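Local coordinates for DisA protein (Sorangium cellulosum, PDB 6CCA) that acts as a carbon methyltransferase of the disorazol polyketide assembly line, probably using S-adenosylmethionine to install the two methyl groups of a gem-dimethyl unit, at residues Y117-I120 with L125-S128; S241-L246 with L253-T258; K313-T318 with P373-L378. All coordinates share one frame; numbering follows the deposited sequence.

Contacts 1, 2 and 3 follow one another along the chain and do not touch. Contact 1, a hairpin near one end of the molecule, lies in the N-terminal helical part, its centre about 50 Å from that of contact 2 and about 35 Å from that of contact 3. Contacts 2 and 3 belong to the methyltransferase fold; their centres are about 25 Å apart and their nearest atoms about 11 Å. They involve helices that, as in class I methyltransferases, pack on the two faces of one mixed sheet. The helix of contact 2 follows the glycine-rich turn after strand 226-231, which in this family probably binds S-adenosylmethionine.

Contact 1: residues Y117-I120 with L125-S128; sequences YLRI and LFTS
Strands 118-121 and 124-127 form an antiparallel beta hairpin, with Arg119 facing Phe126 as its hydrogen-bonded pair. Arg119 N reaches Phe126 O at 2.8 Å, and Phe126 N returns the bond to Arg119 O at 2.9 Å. A third link, from Ser128 N to Tyr117 O at 3.0 Å, closes the ladder where the strands pass into loop. On the face bearing Arg119 and Phe126 the two side chains run alongside each other. Both start with CG anti to the backbone N (chi1 -177° in Arg119, -173° in Phe126), and a bend at chi3 brings the arginine tip across to the ring. Its NH2 comes to the ring obliquely, 3.1 Å from Phe126 CD2; the guanidinium and ring planes are tilted by 33°, and Phe126 CB lies over one face of the guanidinium. On the face of Leu118, Ile120, Leu125 and Thr127 the contacts across the strands are made by aliphatic carbons: Ile120 CG1 rests on Leu125 CD2 at 3.7 Å, the two side chains lying side by side and pointing the same way, and Leu118 CD2 meets the methyl Thr127 CG2 at 3.9 Å. Ser128 OG bonds to Gly116 O and Arg130 N, and Thr127 OG1 to Arg81 O and Ser84 N, so both hydroxyls tie the hairpin to adjoining loops. Strand 124-127 is the middle one of a three-stranded sheet, with 85-87 along its other edge, while Leu118 packs on Leu109 and Leu112 of helix 102-114; this order of strands and helices resembles a winged-helix unit.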
ATOM      1  N   TYR A 117       8.417  26.374  -0.933  1.00 29.46           N
ATOM      2  CA  TYR A 117       9.827  26.610  -0.695  1.00 22.96           C
ATOM      3  C   TYR A 117      10.658  26.832  -1.930  1.00 26.14           C
ATOM      4  O   TYR A 117      11.698  27.498  -1.853  1.00 27.09           O
ATOM      5  CB  TYR A 117      10.424  25.419   0.103  1.00 22.85           C
ATOM      6  CG  TYR A 117       9.910  25.251   1.534  1.00 22.37           C
ATOM      7  CD1 TYR A 117       9.960  26.294   2.440  1.00 24.82           C
ATOM      8  CD2 TYR A 117       9.429  24.028   2.011  1.00 22.35           C
ATOM      9  CE1 TYR A 117       9.509  26.173   3.742  1.00 24.68           C
ATOM     10  CE2 TYR A 117       8.986  23.890   3.312  1.00 21.76           C
ATOM     11  CZ  TYR A 117       9.043  24.966   4.187  1.00 24.76           C
ATOM     12  OH  TYR A 117       8.601  24.891   5.485  1.00 24.15           O
ATOM     13  N   LEU A 118      10.286  26.227  -3.073  1.00 26.16           N
ATOM     14  CA  LEU A 118      11.016  26.376  -4.332  1.00 28.86           C
ATOM     15  C   LEU A 118      10.028  26.957  -5.349  1.00 30.91           C
ATOM     16  O   LEU A 118       8.837  26.676  -5.281  1.00 28.50           O
ATOM     17  CB  LEU A 118      11.530  25.067  -4.922  1.00 27.06           C
ATOM     18  CG  LEU A 118      12.647  24.338  -4.204  1.00 26.48           C
ATOM     19  CD1 LEU A 118      13.051  23.130  -4.972  1.00 24.05           C
ATOM     20  CD2 LEU A 118      13.867  25.244  -3.931  1.00 27.74           C
ATOM     21  N   ARG A 119      10.552  27.794  -6.239  1.00 31.53           N
ATOM     22  CA  ARG A 119       9.872  28.148  -7.474  1.00 32.63           C
ATOM     23  C   ARG A 119      10.683  27.477  -8.542  1.00 29.90           C
ATOM     24  O   ARG A 119      11.919  27.543  -8.552  1.00 32.85           O
ATOM     25  CB  ARG A 119       9.807  29.660  -7.666  1.00 42.16           C
ATOM     26  CG  ARG A 119       9.042  30.084  -8.923  1.00 48.49           C
ATOM     27  CD  ARG A 119       8.435  31.495  -8.824  1.00 50.57           C
ATOM     28  NE  ARG A 119       9.296  32.490  -8.163  1.00 50.99           N
ATOM     29  CZ  ARG A 119      10.432  32.971  -8.673  1.00 54.73           C
ATOM     30  NH1 ARG A 119      10.853  32.546  -9.877  1.00 56.58           N
ATOM     31  NH2 ARG A 119      11.148  33.887  -7.992  1.00 49.93           N
ATOM     32  N   ILE A 120       9.996  26.764  -9.447  1.00 27.19           N
ATOM     33  CA  ILE A 120      10.645  25.975 -10.405  1.00 28.26           C
ATOM     34  C   ILE A 120      10.219  26.394 -11.842  1.00 28.25           C
ATOM     35  O   ILE A 120       9.051  26.542 -12.094  1.00 29.73           O
ATOM     36  CB  ILE A 120      10.251  24.464 -10.280  1.00 29.47           C
ATOM     37  CG1 ILE A 120      10.682  23.937  -8.905  1.00 32.50           C
ATOM     38  CG2 ILE A 120      10.911  23.671 -11.358  1.00 26.69           C
ATOM     39  CD1 ILE A 120      10.482  22.463  -8.655  1.00 32.16           C
ATOM     40  N   LEU A 125      15.742  26.284 -10.305  1.00 33.91           N
ATOM     41  CA  LEU A 125      15.235  26.252  -8.965  1.00 34.86           C
ATOM     42  C   LEU A 125      15.573  27.530  -8.234  1.00 30.90           C
ATOM     43  O   LEU A 125      16.672  27.953  -8.264  1.00 39.89           O
ATOM     44  CB  LEU A 125      15.858  25.076  -8.231  1.00 31.64           C
ATOM     45  CG  LEU A 125      15.780  23.751  -8.947  1.00 33.09           C
ATOM     46  CD1 LEU A 125      16.519  22.659  -8.219  1.00 35.13           C
ATOM     47  CD2 LEU A 125      14.352  23.358  -9.231  1.00 34.44           C
ATOM     48  N   PHE A 126      14.607  28.119  -7.586  1.00 27.41           N
ATOM     49  CA  PHE A 126      14.802  29.354  -6.885  1.00 31.15           C
ATOM     50  C   PHE A 126      14.224  29.176  -5.500  1.00 28.04           C
ATOM     51  O   PHE A 126      13.022  28.862  -5.346  1.00 30.14           O
ATOM     52  CB  PHE A 126      14.061  30.499  -7.578  1.00 28.70           C
ATOM     53  CG  PHE A 126      14.373  31.850  -6.980  1.00 32.87           C
ATOM     54  CD1 PHE A 126      15.641  32.381  -7.087  1.00 33.03           C
ATOM     55  CD2 PHE A 126      13.403  32.566  -6.308  1.00 29.55           C
ATOM     56  CE1 PHE A 126      15.919  33.636  -6.528  1.00 30.25           C
ATOM     57  CE2 PHE A 126      13.681  33.778  -5.726  1.00 32.71           C
ATOM     58  CZ  PHE A 126      14.920  34.333  -5.874  1.00 30.26           C
ATOM     59  N   THR A 127      15.038  29.439  -4.471  1.00 27.94           N
ATOM     60  CA  THR A 127      14.504  29.349  -3.096  1.00 27.68           C
ATOM     61  C   THR A 127      13.759  30.580  -2.769  1.00 31.84           C
ATOM     62  O   THR A 127      14.292  31.725  -2.888  1.00 36.39           O
ATOM     63  CB  THR A 127      15.595  29.137  -1.999  1.00 28.16           C
ATOM     64  OG1 THR A 127      16.703  30.049  -2.186  1.00 28.98           O
ATOM     65  CG2 THR A 127      16.188  27.835  -2.108  1.00 27.53           C
ATOM     66  N   SER A 128      12.569  30.371  -2.258  1.00 26.34           N
ATOM     67  CA  SER A 128      11.713  31.411  -1.847  1.00 31.24           C
ATOM     68  C   SER A 128      12.009  31.923  -0.472  1.00 37.84           C
ATOM     69  O   SER A 128      12.824  31.357   0.263  1.00 32.18           O
ATOM     70  CB  SER A 128      10.265  30.931  -1.824  1.00 30.86           C
ATOM     71  OG  SER A 128       9.866  30.314  -0.579  1.00 31.72           O
TER

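Contact 2: residues S241-L246 with L253-T258; sequences SVLEAL and LEYFYT
Leu246 N is shared by two carbonyls of its own helix, Val242 O at 2.9 Å and, weakly, Leu243 O at 3.3 Å, and this turn carries Leu246 onto Leu253 and Tyr255 of the neighbouring strand. The contact itself is apolar and centres on the Tyr255 ring. Leu243 CD2 sits over the middle of one ring face, 3.7 Å from the centroid and 11° off the normal, a CH-pi contact. Its CG is anti to the carbonyl carbon (chi1 -65°), which swings the branch toward the strand although the CB bond is not aimed there. Val242 CG1 and Leu246 CD2 approach the ring obliquely, the first 3.8 Å from Tyr255 CE2 and the second 4.0 Å from Tyr255 CD2. All three aliphatic chains cross the tyrosine side chain at about a right angle. Helix 239-246 here connects the parallel strands 226-231 and 253-257, the first beta-alpha-beta crossover of a Rossmann-like methyltransferase fold, and the helix and strand segments run nearly antiparallel with their axes 11.1 Å apart. At the strand's start Leu253 CD2 packs on Leu246 CB at 3.8 Å. Tyr255 extends from the sheet with CG anti to the backbone N (chi1 -172°), which carries its hydroxyl, in a buried setting, to a hydrogen bond with Glu230 of strand 226-231. Val242 and Leu246 also touch Leu209 and Leu210 of helix 196-216, which packs against this helix, and Leu243 reaches Val279 in the next strand, 279-281.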
ATOM      1  N   SER A 241      -3.761 -11.745  12.054  1.00 19.19           N
ATOM      2  CA  SER A 241      -5.076 -11.476  12.497  1.00 20.80           C
ATOM      3  C   SER A 241      -6.124 -11.984  11.510  1.00 19.13           C
ATOM      4  O   SER A 241      -7.217 -12.338  11.923  1.00 18.60           O
ATOM      5  CB  SER A 241      -5.203  -9.997  12.878  1.00 22.88           C
ATOM      6  OG  SER A 241      -5.223  -9.235  11.688  1.00 30.97           O
ATOM      7  N   VAL A 242      -5.817 -12.026  10.216  1.00 16.99           N
ATOM      8  CA  VAL A 242      -6.699 -12.659   9.290  1.00 17.32           C
ATOM      9  C   VAL A 242      -6.910 -14.155   9.610  1.00 17.09           C
ATOM     10  O   VAL A 242      -8.052 -14.672   9.689  1.00 18.51           O
ATOM     11  CB  VAL A 242      -6.210 -12.482   7.845  1.00 17.46           C
ATOM     12  CG1 VAL A 242      -7.049 -13.313   6.890  1.00 17.84           C
ATOM     13  CG2 VAL A 242      -6.234 -10.990   7.422  1.00 17.07           C
ATOM     14  N   LEU A 243      -5.800 -14.851   9.784  1.00 16.84           N
ATOM     15  CA  LEU A 243      -5.871 -16.279  10.026  1.00 18.51           C
ATOM     16  C   LEU A 243      -6.621 -16.538  11.359  1.00 18.69           C
ATOM     17  O   LEU A 243      -7.383 -17.473  11.485  1.00 21.59           O
ATOM     18  CB  LEU A 243      -4.459 -16.837  10.062  1.00 17.56           C
ATOM     19  CG  LEU A 243      -3.677 -16.770   8.762  1.00 16.61           C
ATOM     20  CD1 LEU A 243      -2.297 -17.411   8.971  1.00 18.53           C
ATOM     21  CD2 LEU A 243      -4.360 -17.425   7.595  1.00 19.07           C
ATOM     22  N   GLU A 244      -6.365 -15.743  12.381  1.00 18.93           N
ATOM     23  CA  GLU A 244      -7.077 -15.954  13.632  1.00 22.54           C
ATOM     24  C   GLU A 244      -8.587 -15.757  13.433  1.00 22.75           C
ATOM     25  O   GLU A 244      -9.406 -16.561  13.921  1.00 20.34           O
ATOM     26  CB  GLU A 244      -6.547 -15.047  14.733  1.00 26.24           C
ATOM     27  CG  GLU A 244      -7.187 -15.325  16.097  1.00 29.93           C
ATOM     28  CD  GLU A 244      -6.940 -16.770  16.617  1.00 36.37           C
ATOM     29  OE1 GLU A 244      -6.004 -17.515  16.179  1.00 37.21           O
ATOM     30  OE2 GLU A 244      -7.721 -17.223  17.462  1.00 39.08           O
ATOM     31  N   ALA A 245      -8.972 -14.709  12.703  1.00 20.39           N
ATOM     32  CA  ALA A 245     -10.432 -14.462  12.478  1.00 19.94           C
ATOM     33  C   ALA A 245     -11.052 -15.566  11.657  1.00 21.40           C
ATOM     34  O   ALA A 245     -12.239 -15.914  11.795  1.00 22.80           O
ATOM     35  CB  ALA A 245     -10.666 -13.119  11.785  1.00 21.24           C
ATOM     36  N   LEU A 246     -10.278 -16.150  10.757  1.00 22.02           N
ATOM     37  CA  LEU A 246     -10.836 -17.164   9.883  1.00 21.79           C
ATOM     38  C   LEU A 246     -10.844 -18.560  10.484  1.00 23.35           C
ATOM     39  O   LEU A 246     -11.423 -19.450   9.884  1.00 23.24           O
ATOM     40  CB  LEU A 246     -10.111 -17.166   8.553  1.00 22.40           C
ATOM     41  CG  LEU A 246     -10.668 -16.265   7.448  1.00 27.92           C
ATOM     42  CD1 LEU A 246     -11.007 -14.877   7.893  1.00 34.54           C
ATOM     43  CD2 LEU A 246      -9.643 -16.214   6.325  1.00 31.52           C
ATOM     44  N   LEU A 253     -12.198 -24.316   4.692  1.00 26.43           N
ATOM     45  CA  LEU A 253     -11.329 -23.291   4.168  1.00 26.12           C
ATOM     46  C   LEU A 253      -9.960 -23.837   3.780  1.00 24.39           C
ATOM     47  O   LEU A 253      -9.375 -24.673   4.497  1.00 22.92           O
ATOM     48  CB  LEU A 253     -11.254 -22.192   5.236  1.00 29.57           C
ATOM     49  CG  LEU A 253     -10.283 -21.057   5.015  1.00 32.48           C
ATOM     50  CD1 LEU A 253     -10.791 -20.223   3.863  1.00 33.77           C
ATOM     51  CD2 LEU A 253     -10.223 -20.252   6.289  1.00 31.59           C
ATOM     52  N   GLU A 254      -9.449 -23.383   2.634  1.00 21.55           N
ATOM     53  CA  GLU A 254      -8.019 -23.425   2.356  1.00 22.31           C
ATOM     54  C   GLU A 254      -7.494 -21.991   2.101  1.00 22.01           C
ATOM     55  O   GLU A 254      -8.058 -21.263   1.277  1.00 18.44           O
ATOM     56  CB  GLU A 254      -7.708 -24.226   1.135  1.00 25.49           C
ATOM     57  CG  GLU A 254      -8.323 -25.572   1.003  1.00 33.03           C
ATOM     58  CD  GLU A 254      -8.066 -26.067  -0.394  1.00 40.06           C
ATOM     59  OE1 GLU A 254      -8.909 -25.815  -1.343  1.00 38.40           O
ATOM     60  OE2 GLU A 254      -6.924 -26.519  -0.528  1.00 39.40           O
ATOM     61  N   TYR A 255      -6.398 -21.611   2.749  1.00 18.36           N
ATOM     62  CA  TYR A 255      -5.834 -20.312   2.584  1.00 16.54           C
ATOM     63  C   TYR A 255      -4.385 -20.441   2.053  1.00 17.88           C
ATOM     64  O   TYR A 255      -3.574 -21.177   2.599  1.00 19.24           O
ATOM     65  CB  TYR A 255      -5.873 -19.612   3.912  1.00 16.29           C
ATOM     66  CG  TYR A 255      -5.504 -18.155   3.938  1.00 14.72           C
ATOM     67  CD1 TYR A 255      -4.181 -17.716   3.882  1.00 14.68           C
ATOM     68  CD2 TYR A 255      -6.503 -17.189   4.096  1.00 15.31           C
ATOM     69  CE1 TYR A 255      -3.857 -16.353   3.934  1.00 15.08           C
ATOM     70  CE2 TYR A 255      -6.218 -15.835   4.129  1.00 13.69           C
ATOM     71  CZ  TYR A 255      -4.895 -15.402   4.068  1.00 14.43           C
ATOM     72  OH  TYR A 255      -4.655 -14.028   4.118  1.00 16.98           O
ATOM     73  N   PHE A 256      -4.109 -19.803   0.930  1.00 15.47           N
ATOM     74  CA  PHE A 256      -2.790 -19.789   0.357  1.00 16.09           C
ATOM     75  C   PHE A 256      -2.055 -18.499   0.746  1.00 17.02           C
ATOM     76  O   PHE A 256      -2.386 -17.373   0.315  1.00 18.46           O
ATOM     77  CB  PHE A 256      -2.866 -19.932  -1.145  1.00 16.13           C
ATOM     78  CG  PHE A 256      -3.075 -21.349  -1.615  1.00 17.34           C
ATOM     79  CD1 PHE A 256      -4.302 -21.987  -1.419  1.00 19.19           C
ATOM     80  CD2 PHE A 256      -2.040 -22.047  -2.217  1.00 18.86           C
ATOM     81  CE1 PHE A 256      -4.492 -23.319  -1.817  1.00 22.06           C
ATOM     82  CE2 PHE A 256      -2.232 -23.377  -2.658  1.00 20.55           C
ATOM     83  CZ  PHE A 256      -3.428 -24.014  -2.402  1.00 21.45           C
ATOM     84  N   TYR A 257      -1.038 -18.683   1.591  1.00 16.43           N
ATOM     85  CA  TYR A 257      -0.088 -17.652   1.984  1.00 15.21           C
ATOM     86  C   TYR A 257       1.056 -17.606   0.947  1.00 15.98           C
ATOM     87  O   TYR A 257       1.826 -18.568   0.840  1.00 16.25           O
ATOM     88  CB  TYR A 257       0.423 -18.000   3.396  1.00 15.54           C
ATOM     89  CG  TYR A 257       1.393 -17.028   4.039  1.00 14.35           C
ATOM     90  CD1 TYR A 257       2.614 -16.738   3.503  1.00 16.19           C
ATOM     91  CD2 TYR A 257       1.080 -16.420   5.227  1.00 16.93           C
ATOM     92  CE1 TYR A 257       3.503 -15.858   4.141  1.00 16.05           C
ATOM     93  CE2 TYR A 257       1.978 -15.598   5.867  1.00 15.64           C
ATOM     94  CZ  TYR A 257       3.181 -15.336   5.311  1.00 16.22           C
ATOM     95  OH  TYR A 257       4.011 -14.447   5.988  1.00 19.68           O
ATOM     96  N   THR A 258       1.115 -16.550   0.147  1.00 14.79           N
ATOM     97  CA  THR A 258       2.047 -16.483  -0.961  1.00 15.65           C
ATOM     98  C   THR A 258       2.754 -15.182  -0.971  1.00 19.04           C
ATOM     99  O   THR A 258       2.270 -14.195  -0.377  1.00 17.00           O
ATOM    100  CB  THR A 258       1.394 -16.705  -2.365  1.00 17.54           C
ATOM    101  OG1 THR A 258       0.784 -15.520  -2.809  1.00 16.77           O
ATOM    102  CG2 THR A 258       0.437 -17.832  -2.356  1.00 16.57           C
TER

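Contact 3: residues K313-T318 with P373-L378; sequences KNLRST and PMWKGL
Leu378 sets one methyl on Leu315 and the other on Arg316, and these three residues bury most of the surface of the contact. Its CG is anti to the backbone N (chi1 -178°), so that the fork opens toward the facing helix. One prong, Leu378 CD2, meets Leu315 CD2 at 3.4 Å, tighter than ordinary van der Waals contact, and lies 3.8 Å from Leu315 CG. The other, Leu378 CD1, sits over the centre of the Arg316 guanidinium, 3.4 Å from Arg316 CZ, so a methyl group covers one face of the charged plane. Arg316 arrives there by an extended run from CG to NE, its aliphatic part also grazing the leucine where CG is 3.8 Å from Leu378 CD1. The guanidinium is pinned by salt bridges from NH1 to Glu382 and from NH2 to Glu381 and Glu362; these three carboxylates probably offset its charge and limit rotation of the group against the methyl. Leu315 has a second neighbour in Trp375: its CD2 approaches the six-membered ring obliquely, 3.9 Å from Trp375 CZ3, and the two side chains cross at about a right angle. The indole continues inward to Leu334 and Glu336 of strand 330-337. The first turn of the helix bearing Leu315 is capped by Asn314, whose OD1 accepts from Ser317 N at 2.8 Å in the carbonyl plane, while Leu315 N bonds to Asp359. Helix 315-325 links the parallel strands 300-306 and 330-337, and helix 372-381 precedes the antiparallel strands that finish the sheet; helices in these two positions, packed on the same face of the sheet, are as in the C-terminal half of the class I methyltransferase fold.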
ATOM      1  N   LYS A 313       4.789  -4.185 -12.793  1.00 28.30           N
ATOM      2  CA  LYS A 313       5.146  -3.417 -13.964  1.00 27.60           C
ATOM      3  C   LYS A 313       3.997  -2.990 -14.799  1.00 27.37           C
ATOM      4  O   LYS A 313       3.992  -1.890 -15.333  1.00 27.26           O
ATOM      5  CB  LYS A 313       6.085  -4.250 -14.854  1.00 32.96           C
ATOM      6  CG  LYS A 313       7.448  -4.357 -14.251  1.00 34.85           C
ATOM      7  CD  LYS A 313       8.441  -5.019 -15.184  1.00 47.04           C
ATOM      8  CE  LYS A 313       9.770  -5.164 -14.445  1.00 54.57           C
ATOM      9  NZ  LYS A 313      10.511  -6.364 -14.912  1.00 62.80           N
ATOM     10  N   ASN A 314       3.019  -3.883 -14.927  1.00 25.93           N
ATOM     11  CA  ASN A 314       1.837  -3.643 -15.676  1.00 27.13           C
ATOM     12  C   ASN A 314       0.569  -4.068 -14.939  1.00 24.06           C
ATOM     13  O   ASN A 314       0.295  -5.243 -14.785  1.00 22.74           O
ATOM     14  CB  ASN A 314       1.886  -4.410 -17.001  1.00 28.80           C
ATOM     15  CG  ASN A 314       0.771  -3.977 -17.910  1.00 33.22           C
ATOM     16  OD1 ASN A 314      -0.368  -4.408 -17.790  1.00 32.70           O
ATOM     17  ND2 ASN A 314       1.066  -3.001 -18.757  1.00 38.73           N
ATOM     18  N   LEU A 315      -0.195  -3.089 -14.486  1.00 23.15           N
ATOM     19  CA  LEU A 315      -1.345  -3.337 -13.639  1.00 22.35           C
ATOM     20  C   LEU A 315      -2.430  -4.151 -14.343  1.00 23.38           C
ATOM     21  O   LEU A 315      -2.974  -5.081 -13.763  1.00 21.25           O
ATOM     22  CB  LEU A 315      -1.855  -1.997 -13.058  1.00 23.96           C
ATOM     23  CG  LEU A 315      -2.802  -2.073 -11.855  1.00 29.48           C
ATOM     24  CD1 LEU A 315      -2.196  -3.004 -10.777  1.00 28.33           C
ATOM     25  CD2 LEU A 315      -3.110  -0.678 -11.313  1.00 30.15           C
ATOM     26  N   ARG A 316      -2.749  -3.785 -15.580  1.00 24.45           N
ATOM     27  CA  ARG A 316      -3.797  -4.470 -16.331  1.00 23.23           C
ATOM     28  C   ARG A 316      -3.484  -5.953 -16.500  1.00 23.57           C
ATOM     29  O   ARG A 316      -4.368  -6.803 -16.394  1.00 23.08           O
ATOM     30  CB  ARG A 316      -3.991  -3.813 -17.700  1.00 24.44           C
ATOM     31  CG  ARG A 316      -4.684  -2.461 -17.647  1.00 24.51           C
ATOM     32  CD  ARG A 316      -4.892  -1.894 -19.042  1.00 26.68           C
ATOM     33  NE  ARG A 316      -5.269  -0.484 -19.008  1.00 26.47           N
ATOM     34  CZ  ARG A 316      -6.521  -0.049 -18.898  1.00 30.02           C
ATOM     35  NH1 ARG A 316      -7.522  -0.915 -18.810  1.00 30.40           N
ATOM     36  NH2 ARG A 316      -6.772   1.253 -18.875  1.00 29.80           N
ATOM     37  N   SER A 317      -2.217  -6.250 -16.764  1.00 23.87           N
ATOM     38  CA  SER A 317      -1.771  -7.582 -16.955  1.00 30.48           C
ATOM     39  C   SER A 317      -1.867  -8.378 -15.621  1.00 28.98           C
ATOM     40  O   SER A 317      -2.224  -9.539 -15.576  1.00 23.74           O
ATOM     41  CB  SER A 317      -0.300  -7.499 -17.436  1.00 31.86           C
ATOM     42  OG  SER A 317       0.234  -8.766 -17.538  1.00 45.55           O
ATOM     43  N   THR A 318      -1.488  -7.722 -14.534  1.00 22.92           N
ATOM     44  CA  THR A 318      -1.543  -8.338 -13.237  1.00 21.40           C
ATOM     45  C   THR A 318      -2.986  -8.642 -12.847  1.00 18.04           C
ATOM     46  O   THR A 318      -3.275  -9.726 -12.362  1.00 17.77           O
ATOM     47  CB  THR A 318      -0.833  -7.420 -12.225  1.00 22.66           C
ATOM     48  OG1 THR A 318       0.575  -7.440 -12.482  1.00 24.69           O
ATOM     49  CG2 THR A 318      -1.066  -7.854 -10.768  1.00 20.96           C
ATOM     50  N   PRO A 373     -11.396   6.381  -7.207  1.00 20.76           N
ATOM     51  CA  PRO A 373     -12.078   6.459  -8.530  1.00 22.40           C
ATOM     52  C   PRO A 373     -11.262   5.837  -9.631  1.00 20.01           C
ATOM     53  O   PRO A 373     -11.811   5.098 -10.463  1.00 22.42           O
ATOM     54  CB  PRO A 373     -12.328   7.983  -8.750  1.00 23.98           C
ATOM     55  CG  PRO A 373     -12.328   8.590  -7.357  1.00 25.32           C
ATOM     56  CD  PRO A 373     -11.383   7.691  -6.493  1.00 22.59           C
ATOM     57  N   MET A 374      -9.959   6.014  -9.610  1.00 21.14           N
ATOM     58  CA  MET A 374      -9.090   5.355 -10.591  1.00 21.11           C
ATOM     59  C   MET A 374      -9.104   3.811 -10.514  1.00 22.39           C
ATOM     60  O   MET A 374      -9.170   3.136 -11.537  1.00 20.89           O
ATOM     61  CB  MET A 374      -7.642   5.841 -10.514  1.00 22.93           C
ATOM     62  CG  MET A 374      -7.439   7.328 -10.917  1.00 22.81           C
ATOM     63  SD  MET A 374      -5.858   7.973 -10.274  1.00 21.46           S
ATOM     64  CE  MET A 374      -4.703   7.283 -11.380  1.00 19.64           C
ATOM     65  N   TRP A 375      -9.087   3.264  -9.315  1.00 17.63           N
ATOM     66  CA  TRP A 375      -9.204   1.803  -9.159  1.00 18.32           C
ATOM     67  C   TRP A 375     -10.568   1.301  -9.656  1.00 17.05           C
ATOM     68  O   TRP A 375     -10.625   0.275 -10.354  1.00 19.48           O
ATOM     69  CB  TRP A 375      -9.090   1.414  -7.679  1.00 16.99           C
ATOM     70  CG  TRP A 375      -7.691   1.179  -7.189  1.00 15.95           C
ATOM     71  CD1 TRP A 375      -7.070   1.938  -6.248  1.00 18.22           C
ATOM     72  CD2 TRP A 375      -6.756   0.113  -7.515  1.00 17.26           C
ATOM     73  NE1 TRP A 375      -5.832   1.419  -5.960  1.00 16.84           N
ATOM     74  CE2 TRP A 375      -5.589   0.350  -6.765  1.00 15.99           C
ATOM     75  CE3 TRP A 375      -6.771  -0.977  -8.402  1.00 18.08           C
ATOM     76  CZ2 TRP A 375      -4.492  -0.452  -6.823  1.00 17.13           C
ATOM     77  CZ3 TRP A 375      -5.640  -1.750  -8.506  1.00 18.70           C
ATOM     78  CH2 TRP A 375      -4.515  -1.485  -7.690  1.00 19.52           C
ATOM     79  N   LYS A 376     -11.615   2.064  -9.374  1.00 19.27           N
ATOM     80  CA  LYS A 376     -12.977   1.697  -9.815  1.00 20.45           C
ATOM     81  C   LYS A 376     -13.004   1.610 -11.323  1.00 21.44           C
ATOM     82  O   LYS A 376     -13.396   0.541 -11.917  1.00 19.24           O
ATOM     83  CB  LYS A 376     -14.050   2.597  -9.172  1.00 24.46           C
ATOM     84  CG  LYS A 376     -15.482   2.212  -9.524  1.00 25.04           C
ATOM     85  CD  LYS A 376     -16.518   3.093  -8.889  1.00 26.24           C
ATOM     86  CE  LYS A 376     -17.925   2.533  -9.139  1.00 27.86           C
ATOM     87  NZ  LYS A 376     -18.250   2.675 -10.533  1.00 29.83           N
ATOM     88  N   GLY A 377     -12.559   2.667 -11.989  1.00 21.18           N
ATOM     89  CA  GLY A 377     -12.571   2.709 -13.476  1.00 22.09           C
ATOM     90  C   GLY A 377     -11.695   1.670 -14.084  1.00 24.86           C
ATOM     91  O   GLY A 377     -12.075   0.948 -15.026  1.00 22.53           O
ATOM     92  N   LEU A 378     -10.506   1.496 -13.534  1.00 23.65           N
ATOM     93  CA  LEU A 378      -9.658   0.466 -14.085  1.00 20.90           C
ATOM     94  C   LEU A 378     -10.189  -0.987 -13.919  1.00 18.25           C
ATOM     95  O   LEU A 378     -10.059  -1.808 -14.870  1.00 22.24           O
ATOM     96  CB  LEU A 378      -8.235   0.534 -13.499  1.00 23.90           C
ATOM     97  CG  LEU A 378      -7.168  -0.448 -14.008  1.00 22.60           C
ATOM     98  CD1 LEU A 378      -6.854  -0.286 -15.473  1.00 29.19           C
ATOM     99  CD2 LEU A 378      -5.878  -0.382 -13.204  1.00 26.70           C
TER